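Local coordinates for metal transporter CNNM3 (Homo sapiens, PDB 6DFD), which probably takes part in magnesium efflux across the membrane, with a cyclic nucleotide-binding homology domain that mediates dimerization, at residues A[61-66]-A[138-143]; A[98-103]-A[180-185]; A[113-118]-A[188-193]. The protein carries 6 engineered substitutions. One frame throughout, in Å; residues are numbered along the deposited sequence.

In the fold
Contacts 2 and 3 are strand pairings, contact 1 a loop-to-loop packing, all within the cyclic nucleotide-binding homology domain. Contact 2 pairs strand 100-102 with 181-185 in one four-stranded antiparallel sheet, and contact 3 pairs the end of strand 110-114 with 189-195 in the other; each has a classic bulge, and Leu101 packs on Leu189 and Leu191 between them. Contacts 1 and 2 are buried; contact 1, its centre about 17 Å from that of contact 3, is purely apolar, whereas contact 3 is partly buried, with Gln116, Arg118 and Asp188 exposed. Contacts 1 and 2 both reach the second subunit and meet at a probable, weak hydrogen bond between Gly139 N and Tyr181 OH; contact 3 touches no other chain.

Contact 1 of 3, residues A[61-66]-A[138-143]; sequences VDVFSP and YGVSAL
Val63 and Val140 make the closest approach here, methyl against methyl, with Val63 CG1 3.7 Å from Val140 CG1. The other branch of Val63, CG2, lies 4.0 Å from that same Val140 CG1, so Val140 CG1 meets both methyls of Val63 as the side chains cross obliquely. Val140 keeps its second branch for Val61: Val140 CG2 is 3.9 Å from Val61 CG1, the two side chains running antiparallel past one another. This division follows from the Val140 torsion, which sets CG1 opposite the backbone N (chi1 168°) and CG2 opposite the carbonyl carbon. Leu143 contributes a single methyl, CD1, which stands 3.9 Å from Phe64 CZ and 4.1 Å from Val63 CG2, the leucine set roughly perpendicular to both side chains. Although the CB of Phe64 does not point to the other loop, its ring brings CZ within reach.

Short turns position these groups. On one side Phe64 N donates to Val61 O (2.9 Å), directly after helix 47-60; on the other the bond from Leu143 N to Val140 O (2.9 Å) closes a turn, which brings both side chains to the same partner loop. Farther out, Phe111 of strand 110-114 meets the Phe64 ring edge-to-face and touches both Val140 and Leu143, while Tyr199 OH binds Val63 O. The loop 138-143 also faces the dimer partner, since Ser141 N bonds Glu126 of the second subunit.

Because the atoms that meet are all carbon, with about 200 Å² buried, the pairing rests on complementary shape and exclusion of water; turn bonds within each loop, and polar partners outside the pair, supply the directional interactions that this interface lacks.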
ATOM      1  N   VAL A  61      14.777   5.505   3.537  1.00 37.82           N
ATOM      2  CA  VAL A  61      14.925   4.537   2.450  1.00 37.67           C
ATOM      3  C   VAL A  61      16.387   4.126   2.357  1.00 39.70           C
ATOM      4  O   VAL A  61      17.260   4.964   2.099  1.00 38.56           O
ATOM      5  CB  VAL A  61      14.424   5.103   1.113  1.00 39.80           C
ATOM      6  CG1 VAL A  61      14.433   4.016   0.055  1.00 41.49           C
ATOM      7  CG2 VAL A  61      13.024   5.680   1.280  1.00 38.81           C
ATOM      8  N   ASP A  62      16.645   2.822   2.531  1.00 42.59           N
ATOM      9  CA  ASP A  62      18.011   2.330   2.697  1.00 47.94           C
ATOM     10  C   ASP A  62      18.887   2.611   1.478  1.00 41.08           C
ATOM     11  O   ASP A  62      20.070   2.941   1.624  1.00 38.02           O
ATOM     12  CB  ASP A  62      17.989   0.829   2.994  1.00 62.53           C
ATOM     13  CG  ASP A  62      17.575   0.521   4.424  1.00 76.97           C
ATOM     14  OD1 ASP A  62      17.257   1.471   5.173  1.00 81.50           O
ATOM     15  OD2 ASP A  62      17.569  -0.672   4.801  1.00 83.19           O
ATOM     16  N   VAL A  63      18.347   2.455   0.267  1.00 42.97           N
ATOM     17  CA  VAL A  63      19.172   2.699  -0.915  1.00 43.39           C
ATOM     18  C   VAL A  63      19.606   4.158  -1.011  1.00 38.81           C
ATOM     19  O   VAL A  63      20.546   4.472  -1.750  1.00 39.01           O
ATOM     20  CB  VAL A  63      18.440   2.281  -2.208  1.00 44.57           C
ATOM     21  CG1 VAL A  63      18.123   0.797  -2.191  1.00 47.50           C
ATOM     22  CG2 VAL A  63      17.177   3.071  -2.392  1.00 43.17           C
ATOM     23  N   PHE A  64      18.950   5.062  -0.286  1.00 36.37           N
ATOM     24  CA  PHE A  64      19.324   6.471  -0.264  1.00 35.85           C
ATOM     25  C   PHE A  64      20.049   6.875   1.014  1.00 36.68           C
ATOM     26  O   PHE A  64      20.221   8.075   1.260  1.00 39.53           O
ATOM     27  CB  PHE A  64      18.085   7.341  -0.453  1.00 35.25           C
ATOM     28  CG  PHE A  64      17.509   7.251  -1.831  1.00 34.49           C
ATOM     29  CD1 PHE A  64      18.238   7.694  -2.923  1.00 35.52           C
ATOM     30  CD2 PHE A  64      16.257   6.708  -2.043  1.00 34.61           C
ATOM     31  CE1 PHE A  64      17.732   7.603  -4.193  1.00 35.33           C
ATOM     32  CE2 PHE A  64      15.740   6.616  -3.327  1.00 34.30           C
ATOM     33  CZ  PHE A  64      16.475   7.068  -4.395  1.00 34.62           C
ATOM     34  N   SER A  65      20.464   5.911   1.831  1.00 36.44           N
ATOM     35  CA  SER A  65      21.193   6.221   3.055  1.00 38.50           C
ATOM     36  C   SER A  65      22.444   7.049   2.759  1.00 40.46           C
ATOM     37  O   SER A  65      23.104   6.849   1.734  1.00 43.03           O
ATOM     38  CB  SER A  65      21.610   4.945   3.780  1.00 40.97           C
ATOM     39  OG  SER A  65      22.701   5.219   4.639  1.00 44.60           O
ATOM     40  N   PRO A  66      22.808   7.974   3.657  1.00 39.55           N
ATOM     41  CA  PRO A  66      24.050   8.745   3.460  1.00 40.68           C
ATOM     42  C   PRO A  66      25.291   7.886   3.386  1.00 43.43           C
ATOM     43  O   PRO A  66      26.343   8.381   2.962  1.00 45.92           O
ATOM     44  CB  PRO A  66      24.083   9.673   4.685  1.00 42.15           C
ATOM     45  CG  PRO A  66      22.639   9.860   5.022  1.00 42.36           C
ATOM     46  CD  PRO A  66      22.011   8.513   4.771  1.00 40.57           C
ATOM     47  N   TYR A 138       7.800   3.600  -4.156  1.00 30.93           N
ATOM     48  CA  TYR A 138       7.689   2.335  -4.871  1.00 31.44           C
ATOM     49  C   TYR A 138       8.959   2.122  -5.672  1.00 33.13           C
ATOM     50  O   TYR A 138       9.672   3.071  -6.001  1.00 34.09           O
ATOM     51  CB  TYR A 138       6.478   2.320  -5.827  1.00 31.94           C
ATOM     52  CG  TYR A 138       5.239   2.818  -5.140  1.00 34.15           C
ATOM     53  CD1 TYR A 138       4.402   1.944  -4.463  1.00 38.61           C
ATOM     54  CD2 TYR A 138       4.954   4.174  -5.089  1.00 33.63           C
ATOM     55  CE1 TYR A 138       3.293   2.406  -3.776  1.00 37.62           C
ATOM     56  CE2 TYR A 138       3.855   4.646  -4.402  1.00 33.31           C
ATOM     57  CZ  TYR A 138       3.028   3.753  -3.746  1.00 35.95           C
ATOM     58  OH  TYR A 138       1.927   4.210  -3.045  1.00 35.87           O
ATOM     59  N   GLY A 139       9.221   0.861  -5.994  1.00 33.58           N
ATOM     60  CA  GLY A 139      10.254   0.529  -6.955  1.00 34.77           C
ATOM     61  C   GLY A 139      11.666   0.580  -6.423  1.00 36.76           C
ATOM     62  O   GLY A 139      12.600   0.712  -7.215  1.00 38.25           O
ATOM     63  N   VAL A 140      11.856   0.482  -5.105  1.00 36.80           N
ATOM     64  CA  VAL A 140      13.210   0.465  -4.547  1.00 40.25           C
ATOM     65  C   VAL A 140      14.024  -0.666  -5.156  1.00 44.17           C
ATOM     66  O   VAL A 140      15.218  -0.510  -5.442  1.00 46.77           O
ATOM     67  CB  VAL A 140      13.153   0.355  -3.010  1.00 41.81           C
ATOM     68  CG1 VAL A 140      14.523   0.031  -2.424  1.00 48.49           C
ATOM     69  CG2 VAL A 140      12.624   1.650  -2.414  1.00 39.19           C
ATOM     70  N   SER A 141      13.396  -1.827  -5.362  1.00 45.36           N
ATOM     71  CA  SER A 141      14.126  -2.963  -5.919  1.00 50.49           C
ATOM     72  C   SER A 141      14.605  -2.688  -7.338  1.00 47.58           C
ATOM     73  O   SER A 141      15.592  -3.284  -7.786  1.00 48.06           O
ATOM     74  CB  SER A 141      13.251  -4.214  -5.891  1.00 59.69           C
ATOM     75  OG  SER A 141      13.201  -4.761  -4.585  1.00 65.98           O
ATOM     76  N   ALA A 142      13.928  -1.794  -8.058  1.00 46.28           N
ATOM     77  CA  ALA A 142      14.390  -1.407  -9.384  1.00 51.68           C
ATOM     78  C   ALA A 142      15.726  -0.679  -9.334  1.00 55.29           C
ATOM     79  O   ALA A 142      16.353  -0.505 -10.384  1.00 62.77           O
ATOM     80  CB  ALA A 142      13.335  -0.535 -10.069  1.00 52.76           C
ATOM     81  N   LEU A 143      16.155  -0.239  -8.150  1.00 52.36           N
ATOM     82  CA  LEU A 143      17.492   0.285  -7.917  1.00 56.85           C
ATOM     83  C   LEU A 143      18.386  -0.744  -7.226  1.00 70.61           C
ATOM     84  O   LEU A 143      19.366  -0.367  -6.570  1.00 70.05           O
ATOM     85  CB  LEU A 143      17.432   1.562  -7.078  1.00 47.99           C
ATOM     86  CG  LEU A 143      16.315   2.570  -7.378  1.00 42.40           C
ATOM     87  CD1 LEU A 143      16.384   3.700  -6.387  1.00 39.13           C
ATOM     88  CD2 LEU A 143      16.423   3.103  -8.799  1.00 44.04           C
TER

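Contact 2 of 3, residues A[98-103]-A[180-185]; sequences HHYLYQ and DYTVRA
Tyr100 and Arg184 face each other as an antiparallel non-hydrogen-bonded pair, and the backbone bonds lie to either side of them. Ala185 N donates to His99 O over 2.8 Å, and Leu101 N to Val183 O, also 2.8 Å. Beyond these, Val183 N reaches Tyr102 O at 3.0 Å from above the carbonyl plane. Leu101 and Tyr102 thus both stand opposite Val183, which shifts the register by one.

The aromatic contacts fall on two faces of the sheet. On the Tyr100 face, the aliphatic part of Arg184 covers the ring: its CG is 4.2 Å from the Tyr100 centroid and 13° off the ring normal, a CH-pi contact, while Thr182 CG2 comes in the ring plane to the edge, 3.6 Å from Tyr100 CD2. On the Tyr102 face, Tyr181 points its edge at the ring of Tyr102 in a T-shaped pair (centroids 5.5 Å apart, planes at 64°), with Tyr181 CE2 3.8 Å from Tyr102 CG. Tyr181 reaches this place with CG lodged between its backbone N and carbonyl carbon (chi1 44°).

Apolar packing adds Val183, whose CG2 lies 4.0 Å from Tyr102 CD2, while its CG1 meets Leu101.

The polar ends find partners beyond the two strands: Tyr102 OH bonds Tyr110 O, Thr182 OG1 receives Arg104 N, and Tyr181 OH bonds Glu126 of the second subunit.

With strand 100-102 outermost in its sheet, the chain turning a corner at Leu101, and Leu101 and Tyr102 sharing Val183, the arrangement is a classic beta bulge at the margin of the beta-barrel of this cupin-clan domain.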
ATOM      1  N   HIS A  98      -1.377   5.891 -19.263  1.00 43.43           N
ATOM      2  CA  HIS A  98      -0.429   6.783 -18.593  1.00 44.73           C
ATOM      3  C   HIS A  98      -0.733   6.968 -17.107  1.00 41.33           C
ATOM      4  O   HIS A  98       0.063   7.601 -16.400  1.00 39.46           O
ATOM      5  CB  HIS A  98      -0.401   8.137 -19.313  1.00 50.64           C
ATOM      6  CG  HIS A  98      -1.607   8.992 -19.065  1.00 54.56           C
ATOM      7  ND1 HIS A  98      -2.821   8.764 -19.676  1.00 56.83           N
ATOM      8  CD2 HIS A  98      -1.776  10.089 -18.288  1.00 54.61           C
ATOM      9  CE1 HIS A  98      -3.691   9.675 -19.275  1.00 56.91           C
ATOM     10  NE2 HIS A  98      -3.081  10.493 -18.435  1.00 55.21           N
ATOM     11  N   HIS A  99      -1.850   6.431 -16.611  1.00 40.03           N
ATOM     12  CA  HIS A  99      -2.135   6.459 -15.182  1.00 37.49           C
ATOM     13  C   HIS A  99      -1.370   5.401 -14.399  1.00 35.99           C
ATOM     14  O   HIS A  99      -1.295   5.488 -13.166  1.00 34.78           O
ATOM     15  CB  HIS A  99      -3.632   6.255 -14.940  1.00 37.81           C
ATOM     16  CG  HIS A  99      -4.475   7.376 -15.436  1.00 40.60           C
ATOM     17  ND1 HIS A  99      -5.849   7.311 -15.475  1.00 41.66           N
ATOM     18  CD2 HIS A  99      -4.142   8.600 -15.905  1.00 41.53           C
ATOM     19  CE1 HIS A  99      -6.327   8.443 -15.962  1.00 42.75           C
ATOM     20  NE2 HIS A  99      -5.310   9.242 -16.227  1.00 42.21           N
ATOM     21  N   TYR A 100      -0.805   4.404 -15.071  1.00 37.98           N
ATOM     22  CA  TYR A 100      -0.146   3.302 -14.382  1.00 38.52           C
ATOM     23  C   TYR A 100       1.326   3.627 -14.174  1.00 39.44           C
ATOM     24  O   TYR A 100       2.055   3.882 -15.138  1.00 39.69           O
ATOM     25  CB  TYR A 100      -0.297   1.996 -15.159  1.00 40.46           C
ATOM     26  CG  TYR A 100      -1.708   1.474 -15.101  1.00 43.74           C
ATOM     27  CD1 TYR A 100      -2.664   1.942 -15.978  1.00 45.11           C
ATOM     28  CD2 TYR A 100      -2.090   0.542 -14.144  1.00 46.54           C
ATOM     29  CE1 TYR A 100      -3.968   1.486 -15.926  1.00 47.32           C
ATOM     30  CE2 TYR A 100      -3.394   0.079 -14.084  1.00 47.78           C
ATOM     31  CZ  TYR A 100      -4.325   0.556 -14.978  1.00 48.77           C
ATOM     32  OH  TYR A 100      -5.623   0.103 -14.932  1.00 50.80           O
ATOM     33  N   LEU A 101       1.754   3.602 -12.918  1.00 39.53           N
ATOM     34  CA  LEU A 101       3.161   3.760 -12.571  1.00 39.54           C
ATOM     35  C   LEU A 101       3.892   2.425 -12.544  1.00 41.88           C
ATOM     36  O   LEU A 101       5.074   2.351 -12.912  1.00 42.55           O
ATOM     37  CB  LEU A 101       3.281   4.439 -11.208  1.00 39.04           C
ATOM     38  CG  LEU A 101       2.556   5.775 -11.026  1.00 39.67           C
ATOM     39  CD1 LEU A 101       2.846   6.343  -9.635  1.00 35.89           C
ATOM     40  CD2 LEU A 101       2.954   6.765 -12.112  1.00 44.55           C
ATOM     41  N   TYR A 102       3.204   1.370 -12.114  1.00 42.69           N
ATOM     42  CA  TYR A 102       3.748   0.024 -12.085  1.00 43.38           C
ATOM     43  C   TYR A 102       2.655  -0.952 -12.481  1.00 44.06           C
ATOM     44  O   TYR A 102       1.473  -0.723 -12.210  1.00 43.00           O
ATOM     45  CB  TYR A 102       4.284  -0.343 -10.702  1.00 41.50           C
ATOM     46  CG  TYR A 102       5.424   0.537 -10.272  1.00 38.56           C
ATOM     47  CD1 TYR A 102       6.733   0.200 -10.579  1.00 39.12           C
ATOM     48  CD2 TYR A 102       5.191   1.712  -9.573  1.00 36.72           C
ATOM     49  CE1 TYR A 102       7.787   1.007 -10.191  1.00 37.54           C
ATOM     50  CE2 TYR A 102       6.238   2.528  -9.180  1.00 35.99           C
ATOM     51  CZ  TYR A 102       7.535   2.164  -9.496  1.00 35.76           C
ATOM     52  OH  TYR A 102       8.591   2.963  -9.121  1.00 36.61           O
ATOM     53  N   GLN A 103       3.060  -2.044 -13.122  1.00 44.57           N
ATOM     54  CA  GLN A 103       2.120  -3.086 -13.503  1.00 47.65           C
ATOM     55  C   GLN A 103       2.727  -4.436 -13.169  1.00 53.18           C
ATOM     56  O   GLN A 103       3.876  -4.707 -13.535  1.00 51.25           O
ATOM     57  CB  GLN A 103       1.775  -2.993 -14.988  1.00 49.90           C
ATOM     58  CG  GLN A 103       1.131  -1.669 -15.348  1.00 54.38           C
ATOM     59  CD  GLN A 103       0.976  -1.485 -16.833  1.00 63.07           C
ATOM     60  OE1 GLN A 103       1.651  -0.655 -17.443  1.00 70.20           O
ATOM     61  NE2 GLN A 103       0.086  -2.265 -17.429  1.00 62.75           N
ATOM     62  N   ASP A 180       5.580  -7.112  -8.003  1.00 52.61           N
ATOM     63  CA  ASP A 180       4.372  -7.866  -7.673  1.00 55.70           C
ATOM     64  C   ASP A 180       3.259  -6.932  -7.225  1.00 53.48           C
ATOM     65  O   ASP A 180       2.494  -7.236  -6.306  1.00 52.68           O
ATOM     66  CB  ASP A 180       4.661  -8.916  -6.605  1.00 60.29           C
ATOM     67  CG  ASP A 180       5.018  -8.306  -5.270  1.00 62.11           C
ATOM     68  OD1 ASP A 180       5.252  -7.081  -5.219  1.00 61.61           O
ATOM     69  OD2 ASP A 180       5.053  -9.052  -4.269  1.00 63.52           O
ATOM     70  N   TYR A 181       3.173  -5.765  -7.856  1.00 52.86           N
ATOM     71  CA  TYR A 181       2.125  -4.811  -7.548  1.00 51.38           C
ATOM     72  C   TYR A 181       1.815  -3.991  -8.785  1.00 49.97           C
ATOM     73  O   TYR A 181       2.639  -3.848  -9.692  1.00 51.21           O
ATOM     74  CB  TYR A 181       2.505  -3.882  -6.389  1.00 51.31           C
ATOM     75  CG  TYR A 181       3.919  -3.332  -6.431  1.00 53.07           C
ATOM     76  CD1 TYR A 181       4.957  -3.984  -5.774  1.00 57.19           C
ATOM     77  CD2 TYR A 181       4.211  -2.149  -7.100  1.00 50.06           C
ATOM     78  CE1 TYR A 181       6.251  -3.481  -5.796  1.00 57.68           C
ATOM     79  CE2 TYR A 181       5.502  -1.638  -7.128  1.00 49.61           C
ATOM     80  CZ  TYR A 181       6.516  -2.309  -6.473  1.00 54.01           C
ATOM     81  OH  TYR A 181       7.800  -1.806  -6.491  1.00 54.37           O
ATOM     82  N   THR A 182       0.599  -3.465  -8.809  1.00 45.69           N
ATOM     83  CA  THR A 182       0.181  -2.480  -9.787  1.00 42.82           C
ATOM     84  C   THR A 182      -0.159  -1.210  -9.032  1.00 40.22           C
ATOM     85  O   THR A 182      -0.762  -1.265  -7.952  1.00 40.20           O
ATOM     86  CB  THR A 182      -1.031  -2.979 -10.598  1.00 44.37           C
ATOM     87  OG1 THR A 182      -0.729  -4.262 -11.158  1.00 45.70           O
ATOM     88  CG2 THR A 182      -1.381  -2.018 -11.718  1.00 46.22           C
ATOM     89  N   VAL A 183       0.243  -0.070  -9.591  1.00 39.79           N
ATOM     90  CA  VAL A 183       0.016   1.230  -8.968  1.00 38.71           C
ATOM     91  C   VAL A 183      -0.610   2.141 -10.008  1.00 38.38           C
ATOM     92  O   VAL A 183      -0.019   2.378 -11.068  1.00 41.38           O
ATOM     93  CB  VAL A 183       1.315   1.847  -8.421  1.00 39.54           C
ATOM     94  CG1 VAL A 183       1.039   3.221  -7.825  1.00 38.32           C
ATOM     95  CG2 VAL A 183       1.939   0.928  -7.385  1.00 40.92           C
ATOM     96  N   ARG A 184      -1.794   2.668  -9.702  1.00 34.65           N
ATOM     97  CA  ARG A 184      -2.548   3.467 -10.652  1.00 34.81           C
ATOM     98  C   ARG A 184      -2.922   4.802 -10.033  1.00 34.80           C
ATOM     99  O   ARG A 184      -3.440   4.847  -8.914  1.00 36.82           O
ATOM    100  CB  ARG A 184      -3.823   2.731 -11.102  1.00 39.25           C
ATOM    101  CG  ARG A 184      -4.658   3.506 -12.112  1.00 45.91           C
ATOM    102  CD  ARG A 184      -5.884   2.711 -12.557  1.00 48.33           C
ATOM    103  NE  ARG A 184      -6.697   2.272 -11.426  1.00 47.59           N
ATOM    104  CZ  ARG A 184      -7.725   2.942 -10.919  1.00 48.05           C
ATOM    105  NH1 ARG A 184      -8.102   4.110 -11.431  1.00 50.00           N
ATOM    106  NH2 ARG A 184      -8.376   2.438  -9.884  1.00 48.90           N
ATOM    107  N   ALA A 185      -2.724   5.876 -10.789  1.00 36.25           N
ATOM    108  CA  ALA A 185      -3.145   7.194 -10.341  1.00 34.87           C
ATOM    109  C   ALA A 185      -4.654   7.244 -10.154  1.00 36.30           C
ATOM    110  O   ALA A 185      -5.414   6.730 -10.981  1.00 35.57           O
ATOM    111  CB  ALA A 185      -2.735   8.252 -11.356  1.00 35.03           C
TER

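Contact 3 of 3, residues A[113-118]-A[188-193]; sequences LILQGR and DLQLIK
Leu115 and Gln116 both turn their backbone N-H groups to one acceptor, Gln190 O, and this shared oxygen is the centre of the strand pairing. Leu115 N is 2.7 Å from Gln190 O but strongly bent, with 134° at the hydrogen, whereas Gln116 N, at 3.1 Å from Gln190 O, lies in the carbonyl plane on a lone pair. Ahead of this point the strands are regular: Leu113 N bonds Ile192 O at 2.9 Å, and Ile192 N returns a bond of the same length to Leu113 O. Behind it, Gln190 N donates to Gln116 O, again at 2.9 Å, so the register resumes one residue further along.

Apolar contacts sort by face. Ile114 and Leu191 run alongside each other on one face, with Ile114 CG1 3.9 Å from Leu191 CD2. From the bulge, Leu115 reaches across to Ile192, its CD2 3.7 Å from Ile192 CG1. Leu115 holds its CG well off the usual staggered positions (chi1 -101°), and this torsion carries its methyls toward Ile192. At the far end, Leu189 CD2 closes to 3.4 Å from Arg118 N, close beside Gly117, whose phi of 123° belongs to glycine.

Polar and flanking groups place the pair in the domain. Leu113 and Ile192 pack against helix 47-60, and Leu189 and Leu191 against Val87 of strand 84-87. Arg118 NE forms a salt bridge with Glu131, and Asp188 OD1 bonds Phe89 N.

Two residues facing one across an antiparallel pairing make a classic beta bulge, set where the chain turns its corner at Leu115 and leaves strand 110-114 for strand 119-123 in the other sheet of the barrel.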
ATOM      1  N   LEU A 113       8.562   8.304  -5.817  1.00 30.40           N
ATOM      2  CA  LEU A 113       8.001   8.826  -4.581  1.00 29.28           C
ATOM      3  C   LEU A 113       6.928   9.826  -4.972  1.00 28.78           C
ATOM      4  O   LEU A 113       7.150  10.663  -5.855  1.00 29.45           O
ATOM      5  CB  LEU A 113       9.060   9.494  -3.696  1.00 30.48           C
ATOM      6  CG  LEU A 113       8.484  10.140  -2.428  1.00 32.75           C
ATOM      7  CD1 LEU A 113       9.388   9.964  -1.273  1.00 35.18           C
ATOM      8  CD2 LEU A 113       8.243  11.622  -2.625  1.00 36.91           C
ATOM      9  N   ILE A 114       5.768   9.731  -4.336  1.00 28.33           N
ATOM     10  CA  ILE A 114       4.645  10.608  -4.653  1.00 27.86           C
ATOM     11  C   ILE A 114       4.797  11.889  -3.847  1.00 29.30           C
ATOM     12  O   ILE A 114       4.732  11.869  -2.615  1.00 31.01           O
ATOM     13  CB  ILE A 114       3.300   9.925  -4.351  1.00 30.24           C
ATOM     14  CG1 ILE A 114       3.140   8.667  -5.205  1.00 34.80           C
ATOM     15  CG2 ILE A 114       2.113  10.897  -4.615  1.00 31.44           C
ATOM     16  CD1 ILE A 114       1.896   7.858  -4.859  1.00 41.45           C
ATOM     17  N   LEU A 115       4.985  13.015  -4.537  1.00 30.97           N
ATOM     18  CA  LEU A 115       5.024  14.286  -3.820  1.00 31.59           C
ATOM     19  C   LEU A 115       3.620  14.761  -3.502  1.00 31.83           C
ATOM     20  O   LEU A 115       3.369  15.319  -2.424  1.00 30.04           O
ATOM     21  CB  LEU A 115       5.745  15.342  -4.652  1.00 34.38           C
ATOM     22  CG  LEU A 115       7.197  15.748  -4.385  1.00 38.27           C
ATOM     23  CD1 LEU A 115       7.965  14.771  -3.538  1.00 39.49           C
ATOM     24  CD2 LEU A 115       7.876  16.000  -5.704  1.00 38.81           C
ATOM     25  N   GLN A 116       2.697  14.550  -4.437  1.00 32.19           N
ATOM     26  CA  GLN A 116       1.324  14.985  -4.248  1.00 31.86           C
ATOM     27  C   GLN A 116       0.426  14.077  -5.072  1.00 30.93           C
ATOM     28  O   GLN A 116       0.758  13.750  -6.211  1.00 31.12           O
ATOM     29  CB  GLN A 116       1.149  16.449  -4.680  1.00 35.64           C
ATOM     30  CG  GLN A 116      -0.237  17.013  -4.429  1.00 43.63           C
ATOM     31  CD  GLN A 116      -0.385  18.438  -4.932  1.00 51.46           C
ATOM     32  OE1 GLN A 116       0.590  19.184  -5.022  1.00 51.57           O
ATOM     33  NE2 GLN A 116      -1.612  18.820  -5.265  1.00 56.31           N
ATOM     34  N   GLY A 117      -0.685  13.649  -4.494  1.00 32.88           N
ATOM     35  CA  GLY A 117      -1.682  12.897  -5.228  1.00 35.94           C
ATOM     36  C   GLY A 117      -1.968  11.557  -4.583  1.00 35.62           C
ATOM     37  O   GLY A 117      -1.447  11.220  -3.520  1.00 33.72           O
ATOM     38  N   ARG A 118      -2.809  10.780  -5.272  1.00 31.64           N
ATOM     39  CA  ARG A 118      -3.377   9.556  -4.724  1.00 30.35           C
ATOM     40  C   ARG A 118      -3.269   8.429  -5.735  1.00 29.21           C
ATOM     41  O   ARG A 118      -3.524   8.625  -6.928  1.00 31.75           O
ATOM     42  CB  ARG A 118      -4.851   9.757  -4.347  1.00 34.07           C
ATOM     43  CG  ARG A 118      -5.127  11.023  -3.577  1.00 38.40           C
ATOM     44  CD  ARG A 118      -4.571  10.930  -2.162  1.00 40.57           C
ATOM     45  NE  ARG A 118      -5.321   9.968  -1.366  1.00 45.90           N
ATOM     46  CZ  ARG A 118      -5.160   9.783  -0.061  1.00 52.50           C
ATOM     47  NH1 ARG A 118      -4.257  10.489   0.611  1.00 56.02           N
ATOM     48  NH2 ARG A 118      -5.906   8.887   0.573  1.00 54.61           N
ATOM     49  N   ASP A 188      -4.420  13.714 -10.351  1.00 34.92           N
ATOM     50  CA  ASP A 188      -3.155  14.258 -10.830  1.00 35.13           C
ATOM     51  C   ASP A 188      -2.070  13.908  -9.827  1.00 32.71           C
ATOM     52  O   ASP A 188      -2.289  13.977  -8.616  1.00 31.42           O
ATOM     53  CB  ASP A 188      -3.209  15.773 -10.983  1.00 39.06           C
ATOM     54  CG  ASP A 188      -4.115  16.230 -12.107  1.00 44.38           C
ATOM     55  OD1 ASP A 188      -4.448  15.431 -13.010  1.00 44.98           O
ATOM     56  OD2 ASP A 188      -4.465  17.422 -12.075  1.00 46.15           O
ATOM     57  N   LEU A 189      -0.899  13.524 -10.328  1.00 34.31           N
ATOM     58  CA  LEU A 189       0.227  13.196  -9.464  1.00 34.00           C
ATOM     59  C   LEU A 189       1.392  14.128  -9.745  1.00 33.93           C
ATOM     60  O   LEU A 189       1.677  14.443 -10.904  1.00 33.87           O
ATOM     61  CB  LEU A 189       0.723  11.753  -9.657  1.00 35.66           C
ATOM     62  CG  LEU A 189      -0.280  10.608  -9.531  1.00 37.07           C
ATOM     63  CD1 LEU A 189       0.440   9.283  -9.726  1.00 38.00           C
ATOM     64  CD2 LEU A 189      -0.988  10.648  -8.186  1.00 35.57           C
ATOM     65  N   GLN A 190       2.081  14.535  -8.678  1.00 31.40           N
ATOM     66  CA  GLN A 190       3.409  15.122  -8.784  1.00 33.31           C
ATOM     67  C   GLN A 190       4.384  14.151  -8.138  1.00 31.35           C
ATOM     68  O   GLN A 190       4.192  13.762  -6.978  1.00 31.71           O
ATOM     69  CB  GLN A 190       3.482  16.497  -8.116  1.00 40.72           C
ATOM     70  CG  GLN A 190       4.752  17.274  -8.453  1.00 52.77           C
ATOM     71  CD  GLN A 190       4.838  17.660  -9.924  1.00 67.43           C
ATOM     72  OE1 GLN A 190       3.838  18.022 -10.545  1.00 71.92           O
ATOM     73  NE2 GLN A 190       6.038  17.574 -10.487  1.00 73.17           N
ATOM     74  N   LEU A 191       5.427  13.787  -8.892  1.00 33.48           N
ATOM     75  CA  LEU A 191       6.253  12.618  -8.625  1.00 35.00           C
ATOM     76  C   LEU A 191       7.734  12.957  -8.662  1.00 33.56           C
ATOM     77  O   LEU A 191       8.182  13.797  -9.451  1.00 33.29           O
ATOM     78  CB  LEU A 191       6.027  11.515  -9.683  1.00 39.30           C
ATOM     79  CG  LEU A 191       4.621  10.957  -9.877  1.00 42.97           C
ATOM     80  CD1 LEU A 191       4.661   9.898 -10.943  1.00 43.94           C
ATOM     81  CD2 LEU A 191       4.074  10.396  -8.582  1.00 45.54           C
ATOM     82  N   ILE A 192       8.485  12.239  -7.828  1.00 31.76           N
ATOM     83  CA  ILE A 192       9.925  12.046  -7.980  1.00 32.32           C
ATOM     84  C   ILE A 192      10.126  10.693  -8.648  1.00 32.37           C
ATOM     85  O   ILE A 192       9.627   9.677  -8.153  1.00 33.40           O
ATOM     86  CB  ILE A 192      10.635  12.099  -6.614  1.00 34.10           C
ATOM     87  CG1 ILE A 192      10.530  13.504  -6.018  1.00 36.78           C
ATOM     88  CG2 ILE A 192      12.094  11.644  -6.720  1.00 35.65           C
ATOM     89  CD1 ILE A 192      11.184  14.609  -6.873  1.00 39.14           C
ATOM     90  N   LYS A 193      10.834  10.671  -9.776  1.00 33.21           N
ATOM     91  CA  LYS A 193      11.122   9.444 -10.510  1.00 34.48           C
ATOM     92  C   LYS A 193      12.625   9.310 -10.694  1.00 35.07           C
ATOM     93  O   LYS A 193      13.249  10.146 -11.359  1.00 36.30           O
ATOM     94  CB  LYS A 193      10.444   9.439 -11.875  1.00 36.46           C
ATOM     95  CG  LYS A 193      10.616   8.141 -12.644  1.00 43.24           C
ATOM     96  CD  LYS A 193      10.170   8.297 -14.099  1.00 53.73           C
ATOM     97  CE  LYS A 193       9.797   6.962 -14.728  1.00 63.50           C
ATOM     98  NZ  LYS A 193       9.276   7.113 -16.125  1.00 70.34           N
TER